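Side-chain contacts in hypothetical protein yfcE (Escherichia coli, PDB 1SU1), which is of uncharacterised function but belongs to the calcineurin-like phosphoesterase superfamily and binds two zinc ions: residues A[78-81]-A[82-86]; A[183-187]-A[188-192]. All coordinates share one frame; numbering follows the deposited sequence.

Interaction 1. Residues A[78-81]-A[82-86]. Unlike the reference sequence in segment 78-81: V81 (reference Ala).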
loop_
_atom_site.group_PDB
_atom_site.type_symbol
_atom_site.label_atom_id
_atom_site.label_comp_id
_atom_site.label_asym_id
_atom_site.label_seq_id
_atom_site.Cartn_x
_atom_site.Cartn_y
_atom_site.Cartn_z
ATOM N N ALA A 78 1.963 -9.471 -23.846
ATOM C CA ALA A 78 1.967 -8.280 -24.677
ATOM C C ALA A 78 0.717 -8.193 -25.539
ATOM O O ALA A 78 0.085 -7.137 -25.619
ATOM C CB ALA A 78 3.211 -8.256 -25.550
ATOM N N LYS A 79 0.345 -9.301 -26.176
ATOM C CA LYS A 79 -0.836 -9.287 -27.036
ATOM C C LYS A 79 -2.127 -9.182 -26.230
ATOM O O LYS A 79 -3.060 -8.500 -26.642
ATOM C CB LYS A 79 -0.870 -10.533 -27.934
ATOM C CG LYS A 79 -1.857 -10.429 -29.089
ATOM C CD LYS A 79 -1.483 -9.301 -30.048
ATOM C CE LYS A 79 -2.484 -9.193 -31.198
ATOM N NZ LYS A 79 -2.128 -8.110 -32.164
ATOM N N VAL A 80 -2.196 -9.856 -25.088
ATOM C CA VAL A 80 -3.409 -9.761 -24.266
ATOM C C VAL A 80 -3.709 -8.292 -23.934
ATOM O O VAL A 80 -4.879 -7.878 -23.894
ATOM C CB VAL A 80 -3.283 -10.551 -22.946
ATOM C CG1 VAL A 80 -4.444 -10.221 -22.028
ATOM C CG2 VAL A 80 -3.270 -12.046 -23.232
ATOM N N VAL A 81 -2.649 -7.504 -23.741
ATOM C CA VAL A 81 -2.789 -6.083 -23.423
ATOM C C VAL A 81 -3.509 -5.313 -24.530
ATOM O O VAL A 81 -4.471 -4.583 -24.267
ATOM C CB VAL A 81 -1.400 -5.427 -23.178
ATOM C CG1 VAL A 81 -1.541 -3.923 -23.055
ATOM C CG2 VAL A 81 -0.774 -6.004 -21.930
ATOM N N GLU A 82 -3.022 -5.455 -25.760
ATOM C CA GLU A 82 -3.623 -4.787 -26.917
ATOM C C GLU A 82 -5.106 -5.130 -27.018
ATOM O O GLU A 82 -5.943 -4.259 -27.265
ATOM C CB GLU A 82 -2.941 -5.231 -28.221
ATOM C CG GLU A 82 -1.678 -4.487 -28.595
ATOM C CD GLU A 82 -0.975 -5.114 -29.805
ATOM O OE1 GLU A 82 -1.666 -5.402 -30.814
ATOM O OE2 GLU A 82 0.264 -5.313 -29.749
ATOM N N ARG A 83 -5.422 -6.408 -26.829
ATOM C CA ARG A 83 -6.801 -6.874 -26.927
ATOM C C ARG A 83 -7.717 -6.365 -25.809
ATOM O O ARG A 83 -8.850 -5.948 -26.071
ATOM C CB ARG A 83 -6.824 -8.403 -26.981
ATOM C CG ARG A 83 -6.289 -8.992 -28.302
ATOM C CD ARG A 83 -7.207 -8.656 -29.482
ATOM N NE ARG A 83 -7.044 -9.581 -30.603
ATOM C CZ ARG A 83 -6.138 -9.454 -31.570
ATOM N NH1 ARG A 83 -5.297 -8.429 -31.570
ATOM N NH2 ARG A 83 -6.069 -10.357 -32.539
ATOM N N LEU A 84 -7.246 -6.384 -24.562
ATOM C CA LEU A 84 -8.092 -5.885 -23.479
ATOM C C LEU A 84 -8.330 -4.379 -23.605
ATOM O O LEU A 84 -9.405 -3.889 -23.271
ATOM C CB LEU A 84 -7.482 -6.221 -22.112
ATOM C CG LEU A 84 -7.491 -7.708 -21.736
ATOM C CD1 LEU A 84 -6.769 -7.922 -20.424
ATOM C CD2 LEU A 84 -8.934 -8.204 -21.646
ATOM N N ASN A 85 -7.350 -3.645 -24.123
ATOM C CA ASN A 85 -7.515 -2.201 -24.268
ATOM C C ASN A 85 -8.558 -1.762 -25.288
ATOM O O ASN A 85 -9.042 -0.623 -25.237
ATOM C CB ASN A 85 -6.168 -1.533 -24.575
ATOM C CG ASN A 85 -5.291 -1.406 -23.324
ATOM O OD1 ASN A 85 -5.804 -1.387 -22.201
ATOM N ND2 ASN A 85 -3.980 -1.319 -23.514
ATOM N N GLU A 86 -8.915 -2.650 -26.216
ATOM C CA GLU A 86 -9.924 -2.300 -27.217
ATOM C C GLU A 86 -11.273 -2.066 -26.538
ATOM O O GLU A 86 -12.126 -1.350 -27.063
ATOM C CB GLU A 86 -10.040 -3.404 -28.282
ATOM C CG GLU A 86 -8.880 -3.409 -29.288
ATOM C CD GLU A 86 -8.813 -4.678 -30.145
ATOM O OE1 GLU A 86 -7.854 -4.801 -30.940
ATOM O OE2 GLU A 86 -9.703 -5.551 -30.029
HETATM O O HOH W 1 0.495 -6.830 -32.063
#
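K79 sets its CG anti to the backbone N (chi1 -165°) and then bends at chi2 (63°), which turns the rest of the chain, extended to its end, along the helix toward E82 and R83. E82 starts the other way, with CG anti to its own carbonyl carbon, and reaches back to meet the lysine. The two side chains cross at a slant, and K79 NZ forms a salt bridge with E82 OE1 at 3.1 Å, coming from above the carboxylate plane. Water 1 makes a second link: it accepts from K79 NZ and donates to E82 OE2, so the ammonium is tied to one carboxylate oxygen directly and to the other through the water.

R83, one turn on from K79, has its NH1 modelled close to K79 NZ, two like charges, but the exact spacing is doubtful because K79 CE is placed too near R83 NH1. At the other end of the guanidinium, R83 NH2 forms a salt bridge with E42 OE2 of helix 38-51.

All of this lies on helix 77-85, the crossover helix of a beta-alpha-beta unit between strands 55-58 and 91-93. Its backbone supplies regular i to i+4 bonds, such as L84 N to V80 O at 2.9 Å with an N-H...O angle of 163°.

The buried side is apolar. V80 and L84 lie side by side, pointing the same way, with V80 CG1 3.6 Å from L84 CD1; T41 and L45 of helix 38-51 pack against this pair. V81, where the reference sequence has alanine, runs alongside N85, its CG1 3.6 Å from N85 ND2. The amide of N85 has its polar partners elsewhere: OD1 accepts from H108 N, and ND2 donates to L106 O.

Interaction 2. Residues A[183-187]-A[188-192]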
loop_
_atom_site.group_PDB
_atom_site.type_symbol
_atom_site.label_atom_id
_atom_site.label_comp_id
_atom_site.label_asym_id
_atom_site.label_seq_id
_atom_site.Cartn_x
_atom_site.Cartn_y
_atom_site.Cartn_z
ATOM N N GLY A 183 -18.038 -16.173 -15.890
ATOM C CA GLY A 183 -19.270 -16.058 -15.126
ATOM C C GLY A 183 -20.200 -15.006 -15.671
ATOM O O GLY A 183 -19.804 -14.166 -16.470
ATOM N N MET A 184 -21.452 -15.051 -15.241
ATOM C CA MET A 184 -22.436 -14.091 -15.715
ATOM C C MET A 184 -23.489 -13.821 -14.645
ATOM O O MET A 184 -23.818 -14.698 -13.847
ATOM C CB MET A 184 -23.134 -14.635 -16.975
ATOM C CG MET A 184 -23.898 -13.601 -17.794
ATOM S SD MET A 184 -22.817 -12.578 -18.826
ATOM C CE MET A 184 -21.662 -13.805 -19.421
ATOM N N LEU A 185 -24.000 -12.597 -14.629
ATOM C CA LEU A 185 -25.063 -12.224 -13.708
ATOM C C LEU A 185 -26.174 -11.803 -14.649
ATOM O O LEU A 185 -25.980 -10.912 -15.475
ATOM C CB LEU A 185 -24.649 -11.033 -12.827
ATOM C CG LEU A 185 -25.551 -10.482 -11.695
ATOM C CD1 LEU A 185 -26.082 -9.109 -12.071
ATOM C CD2 LEU A 185 -26.684 -11.434 -11.368
ATOM N N ASP A 186 -27.314 -12.474 -14.574
ATOM C CA ASP A 186 -28.424 -12.097 -15.420
ATOM C C ASP A 186 -29.580 -11.772 -14.498
ATOM O O ASP A 186 -30.438 -12.618 -14.209
ATOM C CB ASP A 186 -28.789 -13.215 -16.394
ATOM C CG ASP A 186 -29.833 -12.774 -17.413
ATOM O OD1 ASP A 186 -29.756 -11.611 -17.882
ATOM O OD2 ASP A 186 -30.727 -13.587 -17.746
ATOM N N ASN A 187 -29.551 -10.535 -14.008
ATOM C CA ASN A 187 -30.554 -10.009 -13.097
ATOM C C ASN A 187 -30.518 -10.649 -11.706
ATOM O O ASN A 187 -30.006 -10.034 -10.769
ATOM C CB ASN A 187 -31.940 -10.135 -13.731
ATOM C CG ASN A 187 -32.010 -9.459 -15.096
ATOM O OD1 ASN A 187 -31.584 -8.313 -15.255
ATOM N ND2 ASN A 187 -32.544 -10.169 -16.084
ATOM N N ASP A 188 -31.032 -11.871 -11.561
ATOM C CA ASP A 188 -31.031 -12.524 -10.252
ATOM C C ASP A 188 -30.364 -13.896 -10.161
ATOM O O ASP A 188 -30.531 -14.596 -9.162
ATOM C CB ASP A 188 -32.456 -12.636 -9.713
ATOM C CG ASP A 188 -33.369 -13.439 -10.632
ATOM O OD1 ASP A 188 -32.894 -14.435 -11.227
ATOM O OD2 ASP A 188 -34.565 -13.081 -10.752
ATOM N N VAL A 189 -29.611 -14.285 -11.185
ATOM C CA VAL A 189 -28.926 -15.575 -11.146
ATOM C C VAL A 189 -27.464 -15.417 -11.526
ATOM O O VAL A 189 -27.134 -14.664 -12.438
ATOM C CB VAL A 189 -29.587 -16.622 -12.103
ATOM C CG1 VAL A 189 -28.805 -17.936 -12.051
ATOM C CG2 VAL A 189 -31.045 -16.865 -11.701
ATOM N N LEU A 190 -26.591 -16.110 -10.800
ATOM C CA LEU A 190 -25.162 -16.068 -11.075
ATOM C C LEU A 190 -24.758 -17.441 -11.609
ATOM O O LEU A 190 -24.990 -18.455 -10.951
ATOM C CB LEU A 190 -24.376 -15.762 -9.797
ATOM C CG LEU A 190 -24.361 -14.302 -9.324
ATOM C CD1 LEU A 190 -23.919 -14.240 -7.868
ATOM C CD2 LEU A 190 -23.430 -13.492 -10.217
ATOM N N SER A 191 -24.123 -17.469 -12.777
ATOM C CA SER A 191 -23.732 -18.743 -13.391
ATOM C C SER A 191 -22.268 -18.873 -13.788
ATOM O O SER A 191 -21.671 -17.937 -14.321
ATOM C CB SER A 191 -24.571 -18.994 -14.660
ATOM O OG SER A 191 -25.965 -18.957 -14.396
ATOM N N VAL A 192 -21.705 -20.052 -13.541
ATOM C CA VAL A 192 -20.338 -20.360 -13.950
ATOM C C VAL A 192 -20.545 -21.128 -15.271
ATOM O O VAL A 192 -21.250 -22.137 -15.302
ATOM C CB VAL A 192 -19.628 -21.279 -12.943
ATOM C CG1 VAL A 192 -18.193 -21.525 -13.391
ATOM C CG2 VAL A 192 -19.639 -20.642 -11.553
#
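L185 and L190 meet on the buried face of two neighbouring strands, their side chains slanting across each other, with L185 CB 3.8 Å from L190 CD2. L185 keeps CG anti to the backbone N (chi1 -176°), and its CD2 reaches over to V189 O at 3.4 Å. F30 of strand 27-31 touches both leucines, and F166 of the other sheet packs on L190.

This is a beta hairpin of strands 181-186 and 189-194 within the mixed sheet, bordered by strands 27-31 and 200-205. M184 and S191 form its clear hydrogen-bonded pair: M184 N gives to S191 O at 3.0 Å, and S191 N returns a straighter bond to M184 O (165°). L185 and L190 are a non-hydrogen-bonded pair beside it, as are G183 and V192 on its other side.

Toward the turn the contact slackens. D186 N still reaches V189 O at 3.1 Å, but D188 N makes just a weak, bent bond to D186 O (125° at the hydrogen). D186 is exposed, on the face it shares with V189, and the two turn residues are partly exposed; N187 OD1 is nevertheless held by M26 N.

How the interactions relate
The two contacts hold different elements: interaction 1 stays within a single helix, whereas interaction 2 pairs two strands of the sheet. Their centres are 26 Å apart and their nearest atoms about 13 Å, so they do not touch. Both are partly buried, but the centre of interaction 2 is about 12 Å from the centre of the chain, that of interaction 1 about 17 Å. In 78-86 K79, E82 and a water lie toward the outside, R83 runs against helix 38-51, and two valines and a leucine face inward. In 183-192 backbone bonds join the strands, leucines pack inward, and polar residues gather at the turn. Strand 27-31, next to the hairpin, shares its sheet with strands 55-58 and 91-93, which the helix connects.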